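Local coordinates for protein HD superfamily hydrolase (Clostridium acetobutylicum ATCC 824, PDB 3CCG) that probably hydrolyses diadenosine tetraphosphate symmetrically to two molecules of ADP, using iron ions held in an HD-domain active site, at residues A[89-94]-A[108-113]. Sequence-based numbering, arbitrary orientation.
Sequences AGRILA and AIEFHT. With FE (Fe (III) ion), chain B.
The R91 guanidinium and the E110 carboxylate meet with their planes turned 77° apart, E110 OE1 approaching R91 NH1 obliquely at 3.0 Å. This salt bridge carries only a weak, bent hydrogen bond (127° at the hydrogen); the stronger polar partner of NH1 is N107 OD1. Both side chains leave with CG anti to the backbone N and run extended, so these long chains bring opposite charges together well out from the backbones, at the partly exposed margin. E110 CG also sits over the centre of one face of the F111 ring, 3.7 Å above its plane. On the H112 ring, T113 CG2 covers one face toward the rim, and H52 packs edge-to-face with it; in the ring plane, H112 ND1 donates to a lone pair of I109 O at 2.8 Å. That bond fixes the imidazole's rotation and leaves H112 NE2 to bind iron at 2.2 Å, beside D53, H86 and two waters; histidine suits the place because its two nitrogens serve both tasks. Branched I109 fills the buried gap with two methyls: CG2 lies 3.6 Å from R91 N, while CD1 meets the small methyl of A94, CB, at 3.7 Å. G90 has no side chain to collide with I109 CG2, so the helices approach closely. The contact packs helix 87-98 against the end of helix 103-110, with helix 60-69 touching A89 and I92, and helix 121-132 touching A108, F111 and H112.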
# COMPACT_ATOMS: atom_id res chain seq x y z
N ALA A 89 -7.17 -18.76 7.57
CA ALA A 89 -8.14 -19.80 8.00
C ALA A 89 -7.55 -21.16 7.61
O ALA A 89 -7.63 -22.10 8.37
CB ALA A 89 -9.57 -19.61 7.42
N GLY A 90 -6.90 -21.22 6.45
CA GLY A 90 -6.26 -22.46 6.01
C GLY A 90 -5.12 -22.88 6.91
O GLY A 90 -4.94 -24.07 7.17
N ARG A 91 -4.35 -21.91 7.39
CA ARG A 91 -3.30 -22.22 8.38
C ARG A 91 -3.92 -22.84 9.61
O ARG A 91 -3.43 -23.86 10.15
CB ARG A 91 -2.54 -20.97 8.74
CG ARG A 91 -1.59 -21.10 9.91
CD ARG A 91 -1.07 -19.77 10.50
NE ARG A 91 -0.23 -20.12 11.62
CZ ARG A 91 1.08 -20.02 11.66
NH1 ARG A 91 1.73 -19.47 10.67
NH2 ARG A 91 1.71 -20.41 12.76
N ILE A 92 -5.02 -22.26 10.06
CA ILE A 92 -5.70 -22.76 11.26
C ILE A 92 -6.24 -24.17 11.06
O ILE A 92 -6.10 -25.05 11.94
CB ILE A 92 -6.80 -21.78 11.69
CG1 ILE A 92 -6.18 -20.52 12.20
CG2 ILE A 92 -7.67 -22.40 12.80
CD1 ILE A 92 -7.25 -19.36 12.40
N LEU A 93 -6.86 -24.42 9.92
CA LEU A 93 -7.37 -25.76 9.66
C LEU A 93 -6.18 -26.75 9.53
O LEU A 93 -6.22 -27.87 10.01
CB LEU A 93 -8.22 -25.84 8.38
CG LEU A 93 -9.49 -25.01 8.40
CD1 LEU A 93 -10.22 -25.17 7.08
CD2 LEU A 93 -10.37 -25.38 9.56
N ALA A 94 -5.14 -26.35 8.83
CA ALA A 94 -3.96 -27.23 8.64
C ALA A 94 -3.40 -27.64 10.02
O ALA A 94 -3.05 -28.80 10.23
CB ALA A 94 -2.93 -26.49 7.83
N ALA A 108 3.64 -20.54 4.97
CA ALA A 108 3.46 -20.57 3.53
C ALA A 108 1.96 -20.59 3.18
O ALA A 108 1.52 -19.97 2.24
CB ALA A 108 4.18 -21.76 2.95
N ILE A 109 1.17 -21.35 3.94
CA ILE A 109 -0.27 -21.39 3.74
C ILE A 109 -0.88 -20.02 4.13
O ILE A 109 -1.62 -19.42 3.36
CB ILE A 109 -0.90 -22.48 4.59
CG1 ILE A 109 -0.35 -23.87 4.24
CG2 ILE A 109 -2.39 -22.47 4.46
CD1 ILE A 109 -0.75 -24.96 5.28
N GLU A 110 -0.53 -19.53 5.31
CA GLU A 110 -1.09 -18.28 5.79
C GLU A 110 -0.91 -17.12 4.81
O GLU A 110 -1.85 -16.32 4.64
CB GLU A 110 -0.47 -17.87 7.10
CG GLU A 110 -0.96 -16.56 7.66
CD GLU A 110 -0.49 -16.29 9.08
OE1 GLU A 110 0.32 -17.03 9.63
OE2 GLU A 110 -0.89 -15.22 9.59
N PHE A 111 0.27 -16.97 4.25
CA PHE A 111 0.60 -15.78 3.46
C PHE A 111 0.56 -15.96 1.97
O PHE A 111 0.97 -15.09 1.18
CB PHE A 111 1.95 -15.19 3.91
CG PHE A 111 1.94 -14.71 5.33
CD1 PHE A 111 1.25 -13.58 5.67
CD2 PHE A 111 2.52 -15.44 6.35
CE1 PHE A 111 1.23 -13.15 6.96
CE2 PHE A 111 2.49 -15.01 7.66
CZ PHE A 111 1.82 -13.88 7.96
N HIS A 112 -0.05 -17.06 1.55
CA HIS A 112 -0.06 -17.29 0.12
C HIS A 112 -0.96 -16.36 -0.66
O HIS A 112 -0.81 -16.28 -1.88
CB HIS A 112 -0.47 -18.75 -0.23
CG HIS A 112 -1.95 -19.03 -0.27
ND1 HIS A 112 -2.70 -19.46 0.79
CD2 HIS A 112 -2.79 -18.96 -1.33
CE1 HIS A 112 -3.97 -19.60 0.40
NE2 HIS A 112 -4.04 -19.33 -0.90
N THR A 113 -1.92 -15.72 -0.01
CA THR A 113 -2.92 -14.87 -0.73
C THR A 113 -2.41 -13.46 -0.97
O THR A 113 -2.83 -12.84 -1.95
CB THR A 113 -4.28 -14.81 -0.04
OG1 THR A 113 -4.17 -14.08 1.22
CG2 THR A 113 -4.83 -16.17 0.19
FE FE B . -5.71 -19.29 -2.34
O HOH W 1 -4.42 -20.10 -3.71
O HOH W 2 -5.19 -17.37 -3.01